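Local atomic coordinates of PRD-containing transcription regulator (Lactobacillus casei, PDB entry 3NUF), a protein that probably takes part in regulating transcription, through a helical PRD module of the kind that responds to the sugar phosphotransferase system in bacteria. Residues Q52-H57 against S109-A114; T29-Y34 against N56-M61; L62-S65 against L71-V74. One frame throughout, in Å; residues are numbered along the deposited sequence.

Contact 1: Q52-H57 against S109-A114; sequences QVLTNH and SIHFEA
The carbonyl oxygen V53 O is approached by two groups: the backbone H57 N donates its helical hydrogen bond at 3.3 Å, and the ring carbon H111 CE1 comes in from the other helix to 3.6 Å. The second approach is a van der Waals contact, and no hydrogen bond crosses between Q52-H57 and S109-A114. H111 does most of the bridging. Its CB points toward the facing helix, and with CG anti to its own carbonyl carbon (chi1 -66°) the imidazole reaches across to the backbone of V53 and L54. Three ring atoms do the touching. ND1 lies 3.6 Å from L54 CA, CE1 is also met by the methyl V53 CG1 at 3.7 Å, and NE2 sits 3.8 Å from H57 CB. On the stem of the side chain, L54 CD1 packs against H111 CB at 3.9 Å, so the leucine closes in where the histidine leaves its helix. H57 also points its CB across the gap. The two imidazole planes are only 18° from parallel, but the rings are slid apart, with centroids 5.3 Å from each other, and they barely overlap. A di(hydroxyethyl)ether molecule, probably from the crystallisation liquor, lies close to the H111 side chain. Behind L54, V35 of helix 25-41 continues the apolar layer. The short helical segments run antiparallel at 168°, with axes 10.5 Å apart, a distance spanned largely by one imidazole. Such antiparallel packing belongs to the helical bundle of PRD modules, and the two facing histidines are consistent with the conserved, phosphorylatable pair known in this family.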
ATOM      1  N   GLN A  52     -10.237   0.418   1.712  1.00 16.01           N
ATOM      2  CA  GLN A  52     -10.242   0.523   3.167  1.00 17.19           C
ATOM      3  C   GLN A  52      -9.170  -0.341   3.817  1.00 16.60           C
ATOM      4  O   GLN A  52      -8.398   0.108   4.683  1.00 17.25           O
ATOM      5  CB  GLN A  52     -11.612   0.087   3.725  1.00 19.60           C
ATOM      6  CG  GLN A  52     -12.708   1.090   3.604  1.00 24.08           C
ATOM      7  CD  GLN A  52     -14.010   0.564   4.228  1.00 25.52           C
ATOM      8  OE1 GLN A  52     -14.006   0.138   5.372  1.00 35.71           O
ATOM      9  NE2 GLN A  52     -15.090   0.616   3.480  1.00 33.89           N
ATOM     10  N   VAL A  53      -9.121  -1.598   3.422  1.00 14.86           N
ATOM     11  CA  VAL A  53      -8.155  -2.546   3.943  1.00 16.82           C
ATOM     12  C   VAL A  53      -6.732  -2.132   3.582  1.00 15.06           C
ATOM     13  O   VAL A  53      -5.833  -2.148   4.403  1.00 14.66           O
ATOM     14  CB  VAL A  53      -8.506  -3.967   3.442  1.00 19.08           C
ATOM     15  CG1 VAL A  53      -7.473  -4.974   3.844  1.00 19.15           C
ATOM     16  CG2 VAL A  53      -9.865  -4.411   3.997  1.00 19.48           C
ATOM     17  N   LEU A  54      -6.554  -1.680   2.377  1.00 13.18           N
ATOM     18  CA  LEU A  54      -5.253  -1.142   1.921  1.00 13.52           C
ATOM     19  C   LEU A  54      -4.802   0.046   2.732  1.00 13.01           C
ATOM     20  O   LEU A  54      -3.658   0.159   3.200  1.00 12.91           O
ATOM     21  CB  LEU A  54      -5.294  -0.769   0.442  1.00 13.40           C
ATOM     22  CG  LEU A  54      -4.065  -0.076  -0.090  1.00 12.91           C
ATOM     23  CD1 LEU A  54      -2.884  -1.064  -0.165  1.00 14.97           C
ATOM     24  CD2 LEU A  54      -4.349   0.566  -1.482  1.00 17.87           C
ATOM     25  N   THR A  55      -5.722   0.986   2.948  1.00 13.44           N
ATOM     26  CA  THR A  55      -5.420   2.197   3.691  1.00 13.01           C
ATOM     27  C   THR A  55      -4.973   1.871   5.082  1.00 12.85           C
ATOM     28  O   THR A  55      -4.015   2.447   5.592  1.00 12.99           O
ATOM     29  CB  THR A  55      -6.644   3.172   3.700  1.00 14.31           C
ATOM     30  OG1 THR A  55      -6.876   3.574   2.370  1.00 14.57           O
ATOM     31  CG2 THR A  55      -6.376   4.399   4.551  1.00 16.34           C
ATOM     32  N   ASN A  56      -5.666   0.958   5.762  1.00 13.01           N
ATOM     33  CA  ASN A  56      -5.284   0.587   7.108  1.00 12.94           C
ATOM     34  C   ASN A  56      -3.829   0.111   7.127  1.00 11.85           C
ATOM     35  O   ASN A  56      -3.034   0.489   7.992  1.00 13.26           O
ATOM     36  CB  ASN A  56      -6.246  -0.502   7.673  1.00 14.40           C
ATOM     37  CG  ASN A  56      -5.902  -0.927   9.082  1.00 20.54           C
ATOM     38  OD1 ASN A  56      -6.215  -0.217  10.025  1.00 25.83           O
ATOM     39  ND2 ASN A  56      -5.198  -2.077   9.223  1.00 23.23           N
ATOM     40  N   HIS A  57      -3.489  -0.713   6.153  1.00 13.59           N
ATOM     41  CA  HIS A  57      -2.132  -1.263   6.114  1.00 12.08           C
ATOM     42  C   HIS A  57      -1.103  -0.184   5.760  1.00 12.68           C
ATOM     43  O   HIS A  57      -0.011  -0.139   6.350  1.00 12.32           O
ATOM     44  CB  HIS A  57      -2.015  -2.424   5.144  1.00 11.93           C
ATOM     45  CG  HIS A  57      -0.705  -3.131   5.260  1.00 12.17           C
ATOM     46  ND1 HIS A  57      -0.343  -3.762   6.440  1.00 14.84           N
ATOM     47  CD2 HIS A  57       0.367  -3.206   4.433  1.00 12.10           C
ATOM     48  CE1 HIS A  57       0.903  -4.213   6.308  1.00 14.64           C
ATOM     49  NE2 HIS A  57       1.353  -3.901   5.099  1.00 13.88           N
ATOM     50  N   SER A 109       2.174  -6.879  -0.975  1.00 10.81           N
ATOM     51  CA  SER A 109       1.888  -7.477  -2.278  1.00 10.98           C
ATOM     52  C   SER A 109       0.544  -8.176  -2.352  1.00 11.37           C
ATOM     53  O   SER A 109      -0.065  -8.202  -3.433  1.00 12.35           O
ATOM     54  CB  SER A 109       3.041  -8.402  -2.694  1.00 11.74           C
ATOM     55  OG  SER A 109       2.992  -9.645  -2.042  1.00 11.75           O
ATOM     56  N   ILE A 110       0.086  -8.711  -1.246  1.00 11.21           N
ATOM     57  CA  ILE A 110      -1.206  -9.408  -1.264  1.00 12.38           C
ATOM     58  C   ILE A 110      -2.358  -8.464  -1.570  1.00 13.52           C
ATOM     59  O   ILE A 110      -3.338  -8.884  -2.188  1.00 14.70           O
ATOM     60  CB  ILE A 110      -1.415 -10.136   0.079  1.00 13.92           C
ATOM     61  CG1 ILE A 110      -0.283 -11.108   0.362  1.00 16.88           C
ATOM     62  CG2 ILE A 110      -2.780 -10.870   0.157  1.00 16.14           C
ATOM     63  CD1 ILE A 110       0.051 -12.077  -0.739  1.00 18.90           C
ATOM     64  N   HIS A 111      -2.273  -7.210  -1.185  1.00 13.05           N
ATOM     65  CA  HIS A 111      -3.302  -6.244  -1.501  1.00 12.06           C
ATOM     66  C   HIS A 111      -3.380  -6.064  -3.002  1.00 14.40           C
ATOM     67  O   HIS A 111      -4.446  -6.008  -3.564  1.00 15.40           O
ATOM     68  CB  HIS A 111      -3.018  -4.947  -0.790  1.00 12.93           C
ATOM     69  CG  HIS A 111      -3.116  -5.036   0.686  1.00 11.99           C
ATOM     70  ND1 HIS A 111      -4.172  -4.518   1.394  1.00 15.67           N
ATOM     71  CD2 HIS A 111      -2.241  -5.512   1.607  1.00 12.71           C
ATOM     72  CE1 HIS A 111      -3.977  -4.741   2.683  1.00 16.18           C
ATOM     73  NE2 HIS A 111      -2.818  -5.348   2.850  1.00 14.96           N
ATOM     74  N   PHE A 112      -2.250  -5.914  -3.677  1.00 13.36           N
ATOM     75  CA  PHE A 112      -2.225  -5.782  -5.126  1.00 14.83           C
ATOM     76  C   PHE A 112      -2.702  -7.087  -5.768  1.00 14.61           C
ATOM     77  O   PHE A 112      -3.400  -7.043  -6.789  1.00 15.91           O
ATOM     78  CB  PHE A 112      -0.811  -5.459  -5.634  1.00 14.22           C
ATOM     79  CG  PHE A 112      -0.332  -4.100  -5.299  1.00 13.76           C
ATOM     80  CD1 PHE A 112      -0.813  -3.004  -5.967  1.00 21.14           C
ATOM     81  CD2 PHE A 112       0.655  -3.889  -4.368  1.00 16.29           C
ATOM     82  CE1 PHE A 112      -0.362  -1.718  -5.664  1.00 21.78           C
ATOM     83  CE2 PHE A 112       1.107  -2.615  -4.048  1.00 15.25           C
ATOM     84  CZ  PHE A 112       0.587  -1.531  -4.631  1.00 18.54           C
ATOM     85  N   GLU A 113      -2.319  -8.245  -5.246  1.00 13.18           N
ATOM     86  CA  GLU A 113      -2.719  -9.523  -5.809  1.00 15.30           C
ATOM     87  C   GLU A 113      -4.246  -9.686  -5.713  1.00 17.75           C
ATOM     88  O   GLU A 113      -4.894 -10.122  -6.696  1.00 18.31           O
ATOM     89  CB  GLU A 113      -1.955 -10.628  -5.078  1.00 16.03           C
ATOM     90  CG  GLU A 113      -1.839 -11.973  -5.805  1.00 20.57           C
ATOM     91  CD  GLU A 113      -0.829 -11.990  -6.934  1.00 19.48           C
ATOM     92  OE1 GLU A 113      -0.477 -10.926  -7.500  1.00 16.55           O
ATOM     93  OE2 GLU A 113      -0.416 -13.110  -7.358  1.00 21.25           O
ATOM     94  N   ALA A 114      -4.819  -9.361  -4.563  1.00 15.82           N
ATOM     95  CA  ALA A 114      -6.272  -9.439  -4.377  1.00 18.10           C
ATOM     96  C   ALA A 114      -7.007  -8.482  -5.321  1.00 19.04           C
ATOM     97  O   ALA A 114      -8.087  -8.840  -5.862  1.00 20.56           O
ATOM     98  CB  ALA A 114      -6.625  -9.191  -2.931  1.00 18.99           C
TER

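Contact 2: T29-Y34 against N56-M61; sequences TALVNY and NHLIEM. With EDO (1,2-ethanediol), chain G; EDO (1,2-ethanediol), chain F.
L58 alone carries its side of the contact, meeting both L31 and V32 of the facing helix. This is the buried seam between helices 25-41 and 48-67 of the PRD helical bundle, and it is held by van der Waals packing, with no hydrogen bond from one segment to the other. L31 and L58 both direct their CB atoms at the facing helix, and the methyl L31 CD2 comes to 3.8 Å from the carbonyl oxygen L58 O. For L58, CG stands anti to the carbonyl carbon (chi1 -68°), and the extended second torsion carries CD1 over the backbone of the other helix, 4.1 Å from V32 CA. The branch V32 CG2 closes on the same methyl at 4.2 Å. L58 is thus used at two points, its base facing L31 and its tip facing V32, while its other surroundings include V93 of helix 84-97. That helix also supplies I97 against L31, so the pair is packed from a third direction as well. Away from the seam, each segment touches a 1,2-ethanediol, probably left from the crystallisation liquor. One of them gives a weak hydrogen bond of 3.3 Å from its O2 to I59 O, and S23 and K66 hold it too. The other lies at the edge of the Y34 ring, near its plane, and is shared with Q92 and H96; H96 also stacks on the tyrosine. The separation of its O1 from Y34 OH is implausibly short, so that bond's length is doubtful. Back in the core, L31 CG is anti to its backbone N (chi1 178°), which with chi2 near 57° brings CD2 across to the leucine stem, 4.0 Å from L58 CB.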
ATOM      1  N   THR A  29      -2.717  10.812   3.418  1.00 13.56           N
ATOM      2  CA  THR A  29      -3.467  11.119   2.206  1.00 13.14           C
ATOM      3  C   THR A  29      -2.576  11.020   0.983  1.00 11.90           C
ATOM      4  O   THR A  29      -2.941  10.408   0.003  1.00 12.34           O
ATOM      5  CB  THR A  29      -4.133  12.484   2.246  1.00 12.83           C
ATOM      6  OG1 THR A  29      -4.980  12.531   3.407  1.00 14.82           O
ATOM      7  CG2 THR A  29      -5.006  12.732   0.988  1.00 13.01           C
ATOM      8  N   ALA A  30      -1.382  11.631   1.058  1.00 12.97           N
ATOM      9  CA  ALA A  30      -0.432  11.577  -0.046  1.00 13.63           C
ATOM     10  C   ALA A  30      -0.079  10.142  -0.429  1.00 13.56           C
ATOM     11  O   ALA A  30      -0.047   9.779  -1.613  1.00 13.78           O
ATOM     12  CB  ALA A  30       0.838  12.345   0.294  1.00 14.37           C
ATOM     13  N   LEU A  31       0.123   9.328   0.600  1.00 11.79           N
ATOM     14  CA  LEU A  31       0.527   7.920   0.353  1.00 11.80           C
ATOM     15  C   LEU A  31      -0.621   7.112  -0.302  1.00 11.74           C
ATOM     16  O   LEU A  31      -0.381   6.388  -1.268  1.00 13.08           O
ATOM     17  CB  LEU A  31       0.993   7.272   1.666  1.00 11.35           C
ATOM     18  CG  LEU A  31       1.404   5.808   1.576  1.00 10.40           C
ATOM     19  CD1 LEU A  31       2.522   5.614   0.554  1.00 11.94           C
ATOM     20  CD2 LEU A  31       1.849   5.300   2.960  1.00 13.02           C
ATOM     21  N   VAL A  32      -1.827   7.190   0.264  1.00 12.78           N
ATOM     22  CA  VAL A  32      -2.955   6.514  -0.367  1.00 11.68           C
ATOM     23  C   VAL A  32      -3.146   6.972  -1.807  1.00 12.97           C
ATOM     24  O   VAL A  32      -3.334   6.149  -2.727  1.00 13.63           O
ATOM     25  CB  VAL A  32      -4.236   6.742   0.471  1.00 12.86           C
ATOM     26  CG1 VAL A  32      -5.458   6.170  -0.255  1.00 18.73           C
ATOM     27  CG2 VAL A  32      -4.109   6.075   1.788  1.00 15.09           C
ATOM     28  N   ASN A  33      -3.127   8.285  -2.050  1.00 14.06           N
ATOM     29  CA  ASN A  33      -3.232   8.783  -3.388  1.00 15.33           C
ATOM     30  C   ASN A  33      -2.162   8.191  -4.313  1.00 14.98           C
ATOM     31  O   ASN A  33      -2.421   7.798  -5.452  1.00 16.04           O
ATOM     32  CB  ASN A  33      -3.065  10.301  -3.428  1.00 15.83           C
ATOM     33  CG  ASN A  33      -4.217  11.081  -2.829  1.00 20.39           C
ATOM     34  OD1 ASN A  33      -5.262  10.564  -2.576  1.00 20.23           O
ATOM     35  ND2 ASN A  33      -3.972  12.377  -2.620  1.00 19.80           N
ATOM     36  N   TYR A  34      -0.899   8.180  -3.821  1.00 14.05           N
ATOM     37  CA  TYR A  34       0.232   7.643  -4.585  1.00 14.06           C
ATOM     38  C   TYR A  34      -0.002   6.186  -4.973  1.00 12.65           C
ATOM     39  O   TYR A  34       0.199   5.775  -6.136  1.00 12.80           O
ATOM     40  CB  TYR A  34       1.534   7.809  -3.800  1.00 14.92           C
ATOM     41  CG  TYR A  34       2.718   7.071  -4.336  1.00 13.41           C
ATOM     42  CD1 TYR A  34       3.531   7.650  -5.284  1.00 14.67           C
ATOM     43  CD2 TYR A  34       3.048   5.802  -3.887  1.00 14.14           C
ATOM     44  CE1 TYR A  34       4.626   6.985  -5.767  1.00 16.50           C
ATOM     45  CE2 TYR A  34       4.123   5.120  -4.403  1.00 15.35           C
ATOM     46  CZ  TYR A  34       4.892   5.739  -5.324  1.00 15.08           C
ATOM     47  OH  TYR A  34       6.009   5.078  -5.835  1.00 21.89           O
ATOM     48  N   ASN A  56      -5.666   0.958   5.762  1.00 13.01           N
ATOM     49  CA  ASN A  56      -5.284   0.587   7.108  1.00 12.94           C
ATOM     50  C   ASN A  56      -3.829   0.111   7.127  1.00 11.85           C
ATOM     51  O   ASN A  56      -3.034   0.489   7.992  1.00 13.26           O
ATOM     52  CB  ASN A  56      -6.246  -0.502   7.673  1.00 14.40           C
ATOM     53  CG  ASN A  56      -5.902  -0.927   9.082  1.00 20.54           C
ATOM     54  OD1 ASN A  56      -6.215  -0.217  10.025  1.00 25.83           O
ATOM     55  ND2 ASN A  56      -5.198  -2.077   9.223  1.00 23.23           N
ATOM     56  N   HIS A  57      -3.489  -0.713   6.153  1.00 13.59           N
ATOM     57  CA  HIS A  57      -2.132  -1.263   6.114  1.00 12.08           C
ATOM     58  C   HIS A  57      -1.103  -0.184   5.760  1.00 12.68           C
ATOM     59  O   HIS A  57      -0.011  -0.139   6.350  1.00 12.32           O
ATOM     60  CB  HIS A  57      -2.015  -2.424   5.144  1.00 11.93           C
ATOM     61  CG  HIS A  57      -0.705  -3.131   5.260  1.00 12.17           C
ATOM     62  ND1 HIS A  57      -0.343  -3.762   6.440  1.00 14.84           N
ATOM     63  CD2 HIS A  57       0.367  -3.206   4.433  1.00 12.10           C
ATOM     64  CE1 HIS A  57       0.903  -4.213   6.308  1.00 14.64           C
ATOM     65  NE2 HIS A  57       1.353  -3.901   5.099  1.00 13.88           N
ATOM     66  N   LEU A  58      -1.451   0.685   4.821  1.00 11.76           N
ATOM     67  CA  LEU A  58      -0.541   1.780   4.455  1.00 11.16           C
ATOM     68  C   LEU A  58      -0.279   2.716   5.636  1.00 12.98           C
ATOM     69  O   LEU A  58       0.856   3.138   5.886  1.00 11.67           O
ATOM     70  CB  LEU A  58      -1.020   2.560   3.254  1.00 12.84           C
ATOM     71  CG  LEU A  58      -1.025   1.870   1.901  1.00 12.18           C
ATOM     72  CD1 LEU A  58      -1.828   2.722   0.874  1.00 13.07           C
ATOM     73  CD2 LEU A  58       0.384   1.506   1.431  1.00 13.07           C
ATOM     74  N   ILE A  59      -1.312   3.030   6.402  1.00 12.23           N
ATOM     75  CA  ILE A  59      -1.126   3.825   7.610  1.00 12.53           C
ATOM     76  C   ILE A  59      -0.217   3.154   8.622  1.00 11.41           C
ATOM     77  O   ILE A  59       0.663   3.818   9.210  1.00 11.92           O
ATOM     78  CB  ILE A  59      -2.486   4.191   8.221  1.00 15.16           C
ATOM     79  CG1 ILE A  59      -3.180   5.200   7.291  1.00 16.18           C
ATOM     80  CG2 ILE A  59      -2.345   4.787   9.631  1.00 16.05           C
ATOM     81  CD1 ILE A  59      -4.698   5.468   7.632  1.00 18.46           C
ATOM     82  N   GLU A  60      -0.382   1.850   8.798  0.50 12.22           N
ATOM     83  CA  GLU A  60       0.499   1.103   9.672  0.50 12.21           C
ATOM     84  C   GLU A  60       1.968   1.148   9.210  0.50 11.91           C
ATOM     85  O   GLU A  60       2.874   1.381  10.004  0.50 12.40           O
ATOM     86  CB  GLU A  60       0.010  -0.352   9.779  0.50 15.05           C
ATOM     87  CG  GLU A  60       0.944  -1.247  10.562  0.50 15.25           C
ATOM     88  CD  GLU A  60       0.524  -2.730  10.527  0.50 18.11           C
ATOM     89  OE1 GLU A  60      -0.633  -2.969  10.958  0.50 19.82           O
ATOM     90  OE2 GLU A  60       1.306  -3.624  10.067  0.50 16.62           O
HETATM   91  N   MSE A  61       2.179   0.952   7.916  1.00 12.08           N
HETATM   92  CA  MSE A  61       3.544   1.030   7.330  1.00 11.75           C
HETATM   93  C   MSE A  61       4.155   2.424   7.491  1.00 10.67           C
HETATM   94  O   MSE A  61       5.309   2.563   7.855  1.00 11.34           O
HETATM   95  CB  MSE A  61       3.514   0.681   5.850  1.00 11.43           C
HETATM   96  CG  MSE A  61       3.152  -0.754   5.526  1.00 11.65           C
HETATM   97 SE   MSE A  61       2.978  -1.100   3.636  0.75 11.98          SE
HETATM   98  CE  MSE A  61       4.757  -0.618   3.182  1.00 17.18           C
TER
HETATM   99  C1  EDO G 308       7.978   7.023  -7.170  1.00 30.85           C
HETATM  100  O1  EDO G 308       7.302   5.836  -7.592  1.00 42.07           O
HETATM  101  C2  EDO G 308       9.306   6.613  -6.596  1.00 29.45           C
HETATM  102  O2  EDO G 308       9.417   7.107  -5.255  1.00 38.09           O
HETATM  103  C1  EDO F 307       0.765   8.586  10.413  1.00 34.09           C
HETATM  104  O1  EDO F 307       1.684   9.252  11.296  1.00 41.57           O
HETATM  105  C2  EDO F 307       1.037   7.095  10.258  1.00 33.85           C
HETATM  106  O2  EDO F 307       0.672   6.332  11.414  1.00 42.36           O

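Contact 3: L62-S65 against L71-V74; sequences LGRS and LPAV
P72 turns its CD-CG edge onto one face of the R64 guanidinium, with CD 3.4 Å above the plane over its centre, while the outer side of the loop, at P72 and A73, is exposed and L71 and V74 turn to other neighbours. The close part is confined to that one face. P72 CD is 3.5 Å from R64 CZ, and P72 CG comes within 3.7 Å of R64 NH1, so the methylene edge of the proline spans much of the planar group. The two side chains arrive from opposite directions. The arginine chain bends at its third torsion (chi3 -72°), which turns the guanidinium face toward the proline. L71 adds a looser touch, its backbone N standing 4.3 Å from R64 CD, and its CB points away. The nitrogens of R64 have partners of their own: NE forms a salt bridge with E104 of helix 104-115, and NH1 another with E60 in one of that residue's two modelled conformers, so less certain. P72 touches E104 as well, so it sits beside the ion pair. A leucine in place of R64 would probably leave E104 without its charged mate and the CD-CG edge of P72 without the planar group it packs on. On another side of the helix, S65 OG donates a 2.7 Å bond to L62 O, in the carbonyl plane on a lone pair. The contact lays the loop leading toward helix 84-97 beside the last turn of helix 48-67, with helix 104-115 beside the loop and helix 25-41 touching L62.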
ATOM      1  N   LEU A  62       3.381   3.473   7.189  1.00 10.72           N
ATOM      2  CA  LEU A  62       3.835   4.829   7.398  1.00 10.47           C
ATOM      3  C   LEU A  62       4.199   5.058   8.845  1.00 10.86           C
ATOM      4  O   LEU A  62       5.232   5.627   9.184  1.00 10.86           O
ATOM      5  CB  LEU A  62       2.772   5.803   6.866  1.00 12.22           C
ATOM      6  CG  LEU A  62       3.077   7.298   6.969  1.00 13.20           C
ATOM      7  CD1 LEU A  62       4.306   7.614   6.147  1.00 15.27           C
ATOM      8  CD2 LEU A  62       1.807   8.098   6.535  1.00 15.66           C
ATOM      9  N   GLY A  63       3.367   4.563   9.738  1.00 11.79           N
ATOM     10  CA  GLY A  63       3.676   4.671  11.154  1.00 12.16           C
ATOM     11  C   GLY A  63       4.991   4.043  11.522  1.00 11.81           C
ATOM     12  O   GLY A  63       5.816   4.620  12.257  1.00 12.79           O
ATOM     13  N   ARG A  64       5.265   2.864  11.000  1.00 10.75           N
ATOM     14  CA  ARG A  64       6.522   2.142  11.279  1.00 12.41           C
ATOM     15  C   ARG A  64       7.710   2.840  10.682  1.00 11.28           C
ATOM     16  O   ARG A  64       8.781   2.876  11.282  1.00 11.89           O
ATOM     17  CB  ARG A  64       6.575   0.662  10.777  1.00 14.63           C
ATOM     18  CG  ARG A  64       6.036  -0.334  11.664  1.00 21.28           C
ATOM     19  CD  ARG A  64       6.470  -1.716  11.230  1.00 14.01           C
ATOM     20  NE  ARG A  64       5.798  -2.136  10.022  1.00 12.87           N
ATOM     21  CZ  ARG A  64       4.531  -2.476   9.926  1.00 12.65           C
ATOM     22  NH1 ARG A  64       3.743  -2.439  11.007  1.00 16.58           N
ATOM     23  NH2 ARG A  64       4.043  -2.890   8.797  1.00 14.37           N
ATOM     24  N   SER A  65       7.541   3.453   9.506  1.00 10.23           N
ATOM     25  CA  SER A  65       8.596   4.224   8.873  1.00 10.66           C
ATOM     26  C   SER A  65       9.068   5.365   9.730  1.00 12.92           C
ATOM     27  O   SER A  65      10.238   5.782   9.692  1.00 13.89           O
ATOM     28  CB  SER A  65       8.161   4.784   7.497  1.00 11.68           C
ATOM     29  OG  SER A  65       7.300   5.948   7.548  1.00 12.43           O
ATOM     30  N   LEU A  71       9.740  -4.537  11.653  1.00 14.21           N
ATOM     31  CA  LEU A  71       9.014  -5.284  10.635  1.00 16.15           C
ATOM     32  C   LEU A  71       8.221  -6.462  11.275  1.00 14.38           C
ATOM     33  O   LEU A  71       8.823  -7.299  11.937  1.00 14.28           O
ATOM     34  CB  LEU A  71      10.046  -5.849   9.652  1.00 16.09           C
ATOM     35  CG  LEU A  71       9.593  -6.932   8.693  1.00 17.32           C
ATOM     36  CD1 LEU A  71       8.630  -6.388   7.637  1.00 18.54           C
ATOM     37  CD2 LEU A  71      10.820  -7.558   8.043  1.00 18.98           C
ATOM     38  N   PRO A  72       6.911  -6.578  11.046  1.00 14.05           N
ATOM     39  CA  PRO A  72       6.184  -7.789  11.521  1.00 13.53           C
ATOM     40  C   PRO A  72       6.802  -9.057  10.929  1.00 13.91           C
ATOM     41  O   PRO A  72       7.029  -9.118   9.713  1.00 12.89           O
ATOM     42  CB  PRO A  72       4.765  -7.582  10.996  1.00 15.00           C
ATOM     43  CG  PRO A  72       4.662  -6.034  10.947  1.00 16.53           C
ATOM     44  CD  PRO A  72       5.984  -5.576  10.475  1.00 17.06           C
ATOM     45  N   ALA A  73       7.040 -10.058  11.771  1.00 13.18           N
ATOM     46  CA  ALA A  73       7.712 -11.249  11.338  1.00 11.74           C
ATOM     47  C   ALA A  73       7.068 -11.789  10.091  1.00 12.30           C
ATOM     48  O   ALA A  73       5.832 -11.939  10.042  1.00 12.17           O
ATOM     49  CB  ALA A  73       7.665 -12.299  12.454  1.00 14.69           C
ATOM     50  N   VAL A  74       7.868 -12.212   9.128  1.00 11.66           N
ATOM     51  CA  VAL A  74       7.360 -12.681   7.830  1.00 12.30           C
ATOM     52  C   VAL A  74       8.267 -13.801   7.296  1.00 13.06           C
ATOM     53  O   VAL A  74       9.484 -13.810   7.564  1.00 13.48           O
ATOM     54  CB  VAL A  74       7.225 -11.520   6.832  1.00 12.78           C
ATOM     55  CG1 VAL A  74       8.559 -10.910   6.496  1.00 14.86           C
ATOM     56  CG2 VAL A  74       6.474 -11.927   5.597  1.00 13.11           C
TER

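All three contacts draw on helix 48-67, using overlapping or neighbouring turns of it. Contact 2 is core: every touching residue is buried and the chemistry is aliphatic. Contact 1 is partly buried and pairs the same helix with helix 104-115 through an imidazole, so polar groups meet there without bonding. The centre of contact 3 lies about 12 Å from that of the chain, against about 6 Å for the others; it is the most peripheral, with P72 exposed, and sets a loop proline on an arginine held by charges. They adjoin one another: T55 OG1 touches V32 CG2 at 3.8 Å between contacts 1 and 2, and L31 CD2 reaches L62 CB at 4.0 Å between contacts 2 and 3.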